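Local structure of histidine--tRNA ligase (Thermus thermophilus, 1ADJ) at residues Pro335-Ala340 against Leu384-Leu389; His125-Glu130 against Phe307-Val312. The protein charges tRNA(His) with L-histidine at the expense of ATP, releasing AMP and diphosphate, and works as a homodimer. One frame throughout, in Å; residues are numbered along the deposited sequence.

Contact 1 (Pro335-Ala340 against Leu384-Leu389); sequences PLTEEA and LGEDEL
Leu336 and Leu384 are joined by a backbone bond where two neighbouring parallel strands, 331-335 and 380-384, end in the alpha/beta anticodon-binding domain, each leading within a residue or two into a helix. Leu336 N donates to Leu384 O over 2.9 Å, nearly straight at 164°, though the donor stands above the carbonyl plane. Pro335 and Leu384 form the last parallel pair of this ladder.

A side-chain bond closes each helix start. Thr337 OG1, set between its backbone N and carbonyl carbon (chi1 69°), accepts a capping bond from Ala340 N at 3.3 Å. From the N-cap residue Gly385, Gly385 N donates 3.0 Å to Glu388 OE2, meeting it from above the carboxylate plane, while Glu388 OE1 bonds to Thr395 OG1. Replacing Thr337 with an alanine would probably cost Ala340 N its capping bond, leaving the weak one to the Thr337 backbone O, and take away the CG2 methyl near Glu386 N, the first turn becoming freer to fray.

Apolar contacts fill in between. Leu336 lies along the backbone of Gly385, its CB 3.6 Å from Gly385 CA, and a beta carbon on that glycine would run into Leu336 CD1. Ala340 CB touches two leucines, Leu384 CB at 4.1 Å and Leu389 CD1 at 3.9 Å; Leu384 and Pro335 also pack on Ala344 of helix 338-351.

Charged groups lie at the outer side. Glu386 OE2 pairs with Arg390, and the extended side chain of Glu339 crosses Leu389, bringing Glu339 OE2 to 3.7 Å from Leu389 CD1.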
ATOM      1  N   PRO A 335      35.114   2.677  11.290  1.00 34.73           N
ATOM      2  CA  PRO A 335      36.349   1.899  11.124  1.00 35.92           C
ATOM      3  C   PRO A 335      37.543   2.837  11.021  1.00 36.31           C
ATOM      4  O   PRO A 335      37.490   3.845  10.309  1.00 34.05           O
ATOM      5  CB  PRO A 335      36.129   1.175   9.791  1.00 34.15           C
ATOM      6  CG  PRO A 335      34.651   1.344   9.497  1.00 38.56           C
ATOM      7  CD  PRO A 335      34.360   2.702  10.031  1.00 35.57           C
ATOM      8  N   LEU A 336      38.619   2.509  11.725  1.00 37.89           N
ATOM      9  CA  LEU A 336      39.813   3.344  11.702  1.00 41.25           C
ATOM     10  C   LEU A 336      40.885   2.802  10.740  1.00 43.43           C
ATOM     11  O   LEU A 336      41.809   3.520  10.352  1.00 42.72           O
ATOM     12  CB  LEU A 336      40.351   3.510  13.126  1.00 37.06           C
ATOM     13  CG  LEU A 336      39.314   4.093  14.097  1.00 37.16           C
ATOM     14  CD1 LEU A 336      39.872   4.140  15.508  1.00 28.41           C
ATOM     15  CD2 LEU A 336      38.873   5.483  13.637  1.00 34.15           C
ATOM     16  N   THR A 337      40.727   1.543  10.336  1.00 45.40           N
ATOM     17  CA  THR A 337      41.638   0.880   9.409  1.00 44.51           C
ATOM     18  C   THR A 337      40.762   0.168   8.374  1.00 45.50           C
ATOM     19  O   THR A 337      39.571  -0.041   8.610  1.00 45.85           O
ATOM     20  CB  THR A 337      42.518  -0.171  10.128  1.00 45.07           C
ATOM     21  OG1 THR A 337      41.709  -1.278  10.555  1.00 44.45           O
ATOM     22  CG2 THR A 337      43.208   0.447  11.341  1.00 46.47           C
ATOM     23  N   GLU A 338      41.336  -0.204   7.235  1.00 47.04           N
ATOM     24  CA  GLU A 338      40.565  -0.878   6.197  1.00 46.58           C
ATOM     25  C   GLU A 338      40.065  -2.236   6.681  1.00 44.49           C
ATOM     26  O   GLU A 338      38.932  -2.619   6.399  1.00 49.39           O
ATOM     27  CB  GLU A 338      41.391  -1.037   4.916  1.00 50.52           C
ATOM     28  CG  GLU A 338      40.596  -1.510   3.695  1.00 62.21           C
ATOM     29  CD  GLU A 338      39.624  -0.459   3.153  1.00 71.92           C
ATOM     30  OE1 GLU A 338      40.069   0.680   2.863  1.00 74.23           O
ATOM     31  OE2 GLU A 338      38.419  -0.781   2.995  1.00 72.77           O
ATOM     32  N   GLU A 339      40.890  -2.943   7.444  1.00 40.62           N
ATOM     33  CA  GLU A 339      40.506  -4.255   7.958  1.00 44.60           C
ATOM     34  C   GLU A 339      39.272  -4.146   8.843  1.00 44.78           C
ATOM     35  O   GLU A 339      38.469  -5.082   8.942  1.00 39.82           O
ATOM     36  CB  GLU A 339      41.653  -4.880   8.768  1.00 52.28           C
ATOM     37  CG  GLU A 339      41.311  -6.245   9.395  1.00 59.28           C
ATOM     38  CD  GLU A 339      42.450  -6.851  10.218  1.00 63.22           C
ATOM     39  OE1 GLU A 339      43.565  -7.025   9.672  1.00 66.00           O
ATOM     40  OE2 GLU A 339      42.219  -7.180  11.403  1.00 58.53           O
ATOM     41  N   ALA A 340      39.122  -2.984   9.468  1.00 46.15           N
ATOM     42  CA  ALA A 340      38.011  -2.728  10.377  1.00 45.53           C
ATOM     43  C   ALA A 340      36.640  -2.548   9.735  1.00 44.01           C
ATOM     44  O   ALA A 340      35.636  -2.896  10.353  1.00 41.95           O
ATOM     45  CB  ALA A 340      38.329  -1.536  11.266  1.00 45.10           C
ATOM     46  N   LEU A 384      36.440   1.323  15.834  1.00 38.68           N
ATOM     47  CA  LEU A 384      37.097   0.047  15.579  1.00 38.25           C
ATOM     48  C   LEU A 384      38.443   0.278  14.915  1.00 40.87           C
ATOM     49  O   LEU A 384      38.534   0.449  13.696  1.00 40.40           O
ATOM     50  CB  LEU A 384      36.236  -0.864  14.710  1.00 34.53           C
ATOM     51  CG  LEU A 384      35.212  -1.703  15.468  1.00 32.48           C
ATOM     52  CD1 LEU A 384      34.505  -2.624  14.493  1.00 31.90           C
ATOM     53  CD2 LEU A 384      35.906  -2.513  16.549  1.00 30.97           C
ATOM     54  N   GLY A 385      39.471   0.391  15.745  1.00 42.67           N
ATOM     55  CA  GLY A 385      40.818   0.586  15.247  1.00 47.95           C
ATOM     56  C   GLY A 385      41.613  -0.674  15.526  1.00 50.63           C
ATOM     57  O   GLY A 385      41.069  -1.667  16.026  1.00 48.21           O
ATOM     58  N   GLU A 386      42.908  -0.622  15.250  1.00 51.65           N
ATOM     59  CA  GLU A 386      43.784  -1.765  15.462  1.00 51.64           C
ATOM     60  C   GLU A 386      43.688  -2.328  16.892  1.00 48.94           C
ATOM     61  O   GLU A 386      43.483  -3.529  17.075  1.00 44.36           O
ATOM     62  CB  GLU A 386      45.228  -1.356  15.127  1.00 57.25           C
ATOM     63  CG  GLU A 386      46.206  -2.506  14.882  1.00 63.19           C
ATOM     64  CD  GLU A 386      45.874  -3.339  13.648  1.00 67.49           C
ATOM     65  OE1 GLU A 386      45.770  -2.771  12.538  1.00 72.35           O
ATOM     66  OE2 GLU A 386      45.728  -4.572  13.789  1.00 68.03           O
ATOM     67  N   ASP A 387      43.767  -1.453  17.893  1.00 49.50           N
ATOM     68  CA  ASP A 387      43.717  -1.878  19.289  1.00 51.73           C
ATOM     69  C   ASP A 387      42.515  -2.741  19.635  1.00 51.36           C
ATOM     70  O   ASP A 387      42.676  -3.881  20.079  1.00 51.01           O
ATOM     71  CB  ASP A 387      43.775  -0.670  20.227  1.00 58.24           C
ATOM     72  CG  ASP A 387      45.068   0.112  20.090  1.00 64.81           C
ATOM     73  OD1 ASP A 387      46.156  -0.497  20.207  1.00 69.78           O
ATOM     74  OD2 ASP A 387      44.995   1.339  19.862  1.00 68.04           O
ATOM     75  N   GLU A 388      41.313  -2.205  19.428  1.00 51.52           N
ATOM     76  CA  GLU A 388      40.093  -2.951  19.734  1.00 47.32           C
ATOM     77  C   GLU A 388      39.924  -4.195  18.868  1.00 46.76           C
ATOM     78  O   GLU A 388      39.370  -5.195  19.327  1.00 47.26           O
ATOM     79  CB  GLU A 388      38.849  -2.060  19.684  1.00 42.51           C
ATOM     80  CG  GLU A 388      38.886  -0.948  18.655  1.00 47.78           C
ATOM     81  CD  GLU A 388      39.562   0.315  19.170  1.00 46.43           C
ATOM     82  OE1 GLU A 388      39.143   0.820  20.228  1.00 41.47           O
ATOM     83  OE2 GLU A 388      40.504   0.810  18.511  1.00 44.86           O
ATOM     84  N   LEU A 389      40.439  -4.159  17.640  1.00 46.99           N
ATOM     85  CA  LEU A 389      40.352  -5.324  16.758  1.00 50.10           C
ATOM     86  C   LEU A 389      41.133  -6.488  17.341  1.00 49.55           C
ATOM     87  O   LEU A 389      40.648  -7.615  17.388  1.00 48.10           O
ATOM     88  CB  LEU A 389      40.891  -5.014  15.359  1.00 48.27           C
ATOM     89  CG  LEU A 389      39.939  -4.302  14.399  1.00 46.15           C
ATOM     90  CD1 LEU A 389      40.571  -4.226  13.017  1.00 44.09           C
ATOM     91  CD2 LEU A 389      38.614  -5.050  14.340  1.00 38.77           C
TER

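Contact 2 (His125-Glu130 against Phe307-Val312); sequences HQVNYE and FGVERV. With HIS (histidine), chain F.
His125 and Glu310 lock together at the point where strand 123-132, part of class II motif 2, meets motif 3, strand 302-308 with helix 309-318; the two strands are antiparallel neighbours in the catalytic sheet. His125 ND1 donates to Glu310 OE2 at 2.9 Å, with the oxygen at the ring edge, almost exactly in the ring plane; ring and carboxylate planes are 33° apart. His125 N binds the same carboxylate, straight onto the syn lone pair of Glu310 OE1 at 3.1 Å and more weakly onto OE2. Together the bonds probably fix the carboxylate, and the ND1 bond the rotation of the ring. The Glu310 chain bends at chi2 (82°), which carries its carboxylate back to the strand.

Behind this grip runs the backbone ladder. Val309 N, in the first turn of the helix, donates 2.8 Å to His125 O, and Val127 and Phe307 form a hydrogen-bonded pair through both their N and O atoms. Val127 CB lies over one face of the Phe307 ring, a CH-pi contact 3.8 Å from the centroid and offset toward the rim. Ala27 and Ile23 of helix 14-33 and Leu147 of helix 137-153 pack against this pair.

Further along, strand 123-132 reaches the bound histidine. The ligand NE2 donates to Glu130 OE1 at 2.7 Å, and Tyr263, Tyr264 and Thr83 also bond to the ligand. Second-shell Asn128 steadies the Glu130 carboxylate: Asn128 ND2 donates to Glu130 OE2 at 2.8 Å, approaching from 41° above the carboxylate plane.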
ATOM      1  N   HIS A 125      -3.841   9.277  -2.946  1.00 29.65           N
ATOM      2  CA  HIS A 125      -4.211   8.215  -2.016  1.00 30.61           C
ATOM      3  C   HIS A 125      -5.385   8.618  -1.145  1.00 29.51           C
ATOM      4  O   HIS A 125      -5.433   9.741  -0.638  1.00 26.49           O
ATOM      5  CB  HIS A 125      -3.021   7.858  -1.127  1.00 33.31           C
ATOM      6  CG  HIS A 125      -1.809   7.431  -1.892  1.00 39.19           C
ATOM      7  ND1 HIS A 125      -0.971   8.327  -2.518  1.00 34.80           N
ATOM      8  CD2 HIS A 125      -1.320   6.199  -2.169  1.00 43.26           C
ATOM      9  CE1 HIS A 125      -0.019   7.667  -3.152  1.00 39.46           C
ATOM     10  NE2 HIS A 125      -0.207   6.374  -2.956  1.00 44.94           N
ATOM     11  N   GLN A 126      -6.315   7.695  -0.943  1.00 27.11           N
ATOM     12  CA  GLN A 126      -7.464   7.994  -0.118  1.00 27.87           C
ATOM     13  C   GLN A 126      -7.863   6.871   0.823  1.00 28.40           C
ATOM     14  O   GLN A 126      -7.533   5.699   0.585  1.00 25.74           O
ATOM     15  CB  GLN A 126      -8.662   8.418  -0.985  1.00 28.38           C
ATOM     16  CG  GLN A 126      -9.357   7.315  -1.778  1.00 25.97           C
ATOM     17  CD  GLN A 126     -10.508   7.852  -2.631  1.00 28.46           C
ATOM     18  OE1 GLN A 126     -10.492   9.011  -3.057  1.00 21.19           O
ATOM     19  NE2 GLN A 126     -11.510   7.010  -2.881  1.00 28.42           N
ATOM     20  N   VAL A 127      -8.472   7.267   1.942  1.00 23.74           N
ATOM     21  CA  VAL A 127      -8.983   6.334   2.939  1.00 17.68           C
ATOM     22  C   VAL A 127     -10.437   6.215   2.518  1.00 19.07           C
ATOM     23  O   VAL A 127     -11.097   7.228   2.280  1.00 20.22           O
ATOM     24  CB  VAL A 127      -8.887   6.906   4.365  1.00 17.93           C
ATOM     25  CG1 VAL A 127      -9.646   6.026   5.343  1.00 12.08           C
ATOM     26  CG2 VAL A 127      -7.429   7.008   4.782  1.00 15.37           C
ATOM     27  N   ASN A 128     -10.925   4.989   2.406  1.00 18.45           N
ATOM     28  CA  ASN A 128     -12.278   4.739   1.947  1.00 22.41           C
ATOM     29  C   ASN A 128     -13.047   3.900   2.957  1.00 26.20           C
ATOM     30  O   ASN A 128     -12.554   2.863   3.403  1.00 26.38           O
ATOM     31  CB  ASN A 128     -12.193   4.013   0.605  1.00 22.64           C
ATOM     32  CG  ASN A 128     -13.525   3.895  -0.094  1.00 32.71           C
ATOM     33  OD1 ASN A 128     -13.881   4.741  -0.924  1.00 35.17           O
ATOM     34  ND2 ASN A 128     -14.234   2.801   0.166  1.00 35.11           N
ATOM     35  N   TYR A 129     -14.230   4.380   3.345  1.00 24.03           N
ATOM     36  CA  TYR A 129     -15.098   3.682   4.290  1.00 22.18           C
ATOM     37  C   TYR A 129     -16.400   3.349   3.581  1.00 26.50           C
ATOM     38  O   TYR A 129     -16.935   4.183   2.845  1.00 30.94           O
ATOM     39  CB  TYR A 129     -15.397   4.546   5.510  1.00 21.05           C
ATOM     40  CG  TYR A 129     -16.498   3.991   6.386  1.00 22.82           C
ATOM     41  CD1 TYR A 129     -16.278   2.870   7.186  1.00 24.68           C
ATOM     42  CD2 TYR A 129     -17.766   4.576   6.404  1.00 22.91           C
ATOM     43  CE1 TYR A 129     -17.290   2.343   7.983  1.00 25.51           C
ATOM     44  CE2 TYR A 129     -18.786   4.056   7.198  1.00 30.74           C
ATOM     45  CZ  TYR A 129     -18.535   2.935   7.987  1.00 30.33           C
ATOM     46  OH  TYR A 129     -19.524   2.407   8.786  1.00 38.18           O
ATOM     47  N   GLU A 130     -16.973   2.198   3.916  1.00 25.67           N
ATOM     48  CA  GLU A 130     -18.189   1.732   3.275  1.00 22.19           C
ATOM     49  C   GLU A 130     -19.060   0.935   4.258  1.00 20.76           C
ATOM     50  O   GLU A 130     -18.557   0.109   5.017  1.00 20.49           O
ATOM     51  CB  GLU A 130     -17.766   0.838   2.099  1.00 25.08           C
ATOM     52  CG  GLU A 130     -18.301   1.205   0.726  1.00 30.17           C
ATOM     53  CD  GLU A 130     -18.023   2.634   0.311  1.00 31.22           C
ATOM     54  OE1 GLU A 130     -18.857   3.504   0.624  1.00 34.52           O
ATOM     55  OE2 GLU A 130     -17.006   2.887  -0.361  1.00 28.40           O
ATOM     56  N   PHE A 307     -11.506  10.139   1.788  1.00 27.47           N
ATOM     57  CA  PHE A 307     -10.839  11.421   1.906  1.00 28.95           C
ATOM     58  C   PHE A 307      -9.423  11.346   1.346  1.00 30.61           C
ATOM     59  O   PHE A 307      -8.765  10.300   1.423  1.00 32.53           O
ATOM     60  CB  PHE A 307     -10.871  11.952   3.349  1.00 23.66           C
ATOM     61  CG  PHE A 307     -10.043  11.172   4.326  1.00 22.88           C
ATOM     62  CD1 PHE A 307      -8.660  11.320   4.364  1.00 25.23           C
ATOM     63  CD2 PHE A 307     -10.652  10.357   5.271  1.00 25.20           C
ATOM     64  CE1 PHE A 307      -7.895  10.678   5.329  1.00 27.18           C
ATOM     65  CE2 PHE A 307      -9.896   9.705   6.250  1.00 29.21           C
ATOM     66  CZ  PHE A 307      -8.514   9.868   6.279  1.00 27.68           C
ATOM     67  N   GLY A 308      -8.987  12.433   0.721  1.00 25.75           N
ATOM     68  CA  GLY A 308      -7.658  12.472   0.155  1.00 24.47           C
ATOM     69  C   GLY A 308      -6.591  12.665   1.215  1.00 28.91           C
ATOM     70  O   GLY A 308      -6.569  13.680   1.920  1.00 29.45           O
ATOM     71  N   VAL A 309      -5.694  11.691   1.323  1.00 30.65           N
ATOM     72  CA  VAL A 309      -4.605  11.764   2.285  1.00 27.40           C
ATOM     73  C   VAL A 309      -3.741  13.009   2.039  1.00 30.66           C
ATOM     74  O   VAL A 309      -3.380  13.720   2.986  1.00 30.86           O
ATOM     75  CB  VAL A 309      -3.745  10.494   2.235  1.00 19.60           C
ATOM     76  CG1 VAL A 309      -2.638  10.583   3.246  1.00 24.00           C
ATOM     77  CG2 VAL A 309      -4.602   9.275   2.527  1.00 14.26           C
ATOM     78  N   GLU A 310      -3.453  13.306   0.771  1.00 27.92           N
ATOM     79  CA  GLU A 310      -2.649  14.484   0.439  1.00 31.83           C
ATOM     80  C   GLU A 310      -3.350  15.760   0.905  1.00 34.22           C
ATOM     81  O   GLU A 310      -2.720  16.631   1.504  1.00 38.75           O
ATOM     82  CB  GLU A 310      -2.366  14.573  -1.063  1.00 31.99           C
ATOM     83  CG  GLU A 310      -1.478  13.466  -1.621  1.00 25.27           C
ATOM     84  CD  GLU A 310      -2.229  12.172  -1.935  1.00 34.27           C
ATOM     85  OE1 GLU A 310      -3.470  12.112  -1.771  1.00 36.81           O
ATOM     86  OE2 GLU A 310      -1.572  11.201  -2.366  1.00 37.90           O
ATOM     87  N   ARG A 311      -4.655  15.854   0.634  1.00 36.92           N
ATOM     88  CA  ARG A 311      -5.469  17.009   1.036  1.00 28.48           C
ATOM     89  C   ARG A 311      -5.401  17.164   2.554  1.00 26.91           C
ATOM     90  O   ARG A 311      -5.138  18.251   3.069  1.00 29.23           O
ATOM     91  CB  ARG A 311      -6.926  16.804   0.618  1.00 28.70           C
ATOM     92  CG  ARG A 311      -7.181  16.841  -0.872  1.00 25.04           C
ATOM     93  CD  ARG A 311      -7.243  18.272  -1.385  1.00 35.23           C
ATOM     94  NE  ARG A 311      -7.542  18.337  -2.818  1.00 39.68           N
ATOM     95  CZ  ARG A 311      -8.715  18.028  -3.363  1.00 37.74           C
ATOM     96  NH1 ARG A 311      -9.728  17.630  -2.610  1.00 46.23           N
ATOM     97  NH2 ARG A 311      -8.872  18.102  -4.675  1.00 41.57           N
ATOM     98  N   VAL A 312      -5.612  16.060   3.264  1.00 24.46           N
ATOM     99  CA  VAL A 312      -5.574  16.063   4.715  1.00 23.61           C
ATOM    100  C   VAL A 312      -4.202  16.499   5.220  1.00 27.36           C
ATOM    101  O   VAL A 312      -4.102  17.216   6.217  1.00 32.05           O
ATOM    102  CB  VAL A 312      -5.934  14.677   5.263  1.00 23.67           C
ATOM    103  CG1 VAL A 312      -5.746  14.628   6.777  1.00 21.31           C
ATOM    104  CG2 VAL A 312      -7.367  14.349   4.891  1.00 14.19           C
TER
HETATM  105  N   HIS F 423     -16.302   6.966  -3.970  1.00 27.09           N
HETATM  106  CA  HIS F 423     -16.413   8.293  -3.372  1.00 30.20           C
HETATM  107  C   HIS F 423     -15.306   9.229  -3.843  1.00 29.36           C
HETATM  108  O   HIS F 423     -14.497   8.783  -4.679  1.00 32.55           O
HETATM  109  CB  HIS F 423     -16.422   8.187  -1.840  1.00 30.36           C
HETATM  110  CG  HIS F 423     -17.584   7.415  -1.305  1.00 29.21           C
HETATM  111  ND1 HIS F 423     -18.881   7.669  -1.692  1.00 28.65           N
HETATM  112  CD2 HIS F 423     -17.645   6.357  -0.463  1.00 30.75           C
HETATM  113  CE1 HIS F 423     -19.690   6.801  -1.119  1.00 31.98           C
HETATM  114  NE2 HIS F 423     -18.966   5.994  -0.367  1.00 30.58           N
HETATM  115  OXT HIS F 423     -15.271  10.401  -3.401  1.00 27.28           O

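How the contacts relate
Contact 2 belongs to the catalytic domain and contact 1 to the anticodon-binding domain, so together they sample the two parts of the enzyme that face opposite ends of a tRNA. Their centres are about 51 Å apart and their nearest atoms about 37 Å, with no touch between them. The centre of contact 2 lies about 2 Å, and that of contact 1 about 49 Å, from the centre of the chain. In contact 1 both strands lead into helices and run parallel; in contact 2 only strand 302-308 does so, and its neighbour is antiparallel. Bound histidine is hydrogen-bonded to Glu130 of segment 125-130, beyond the part of that strand that touches 307-312.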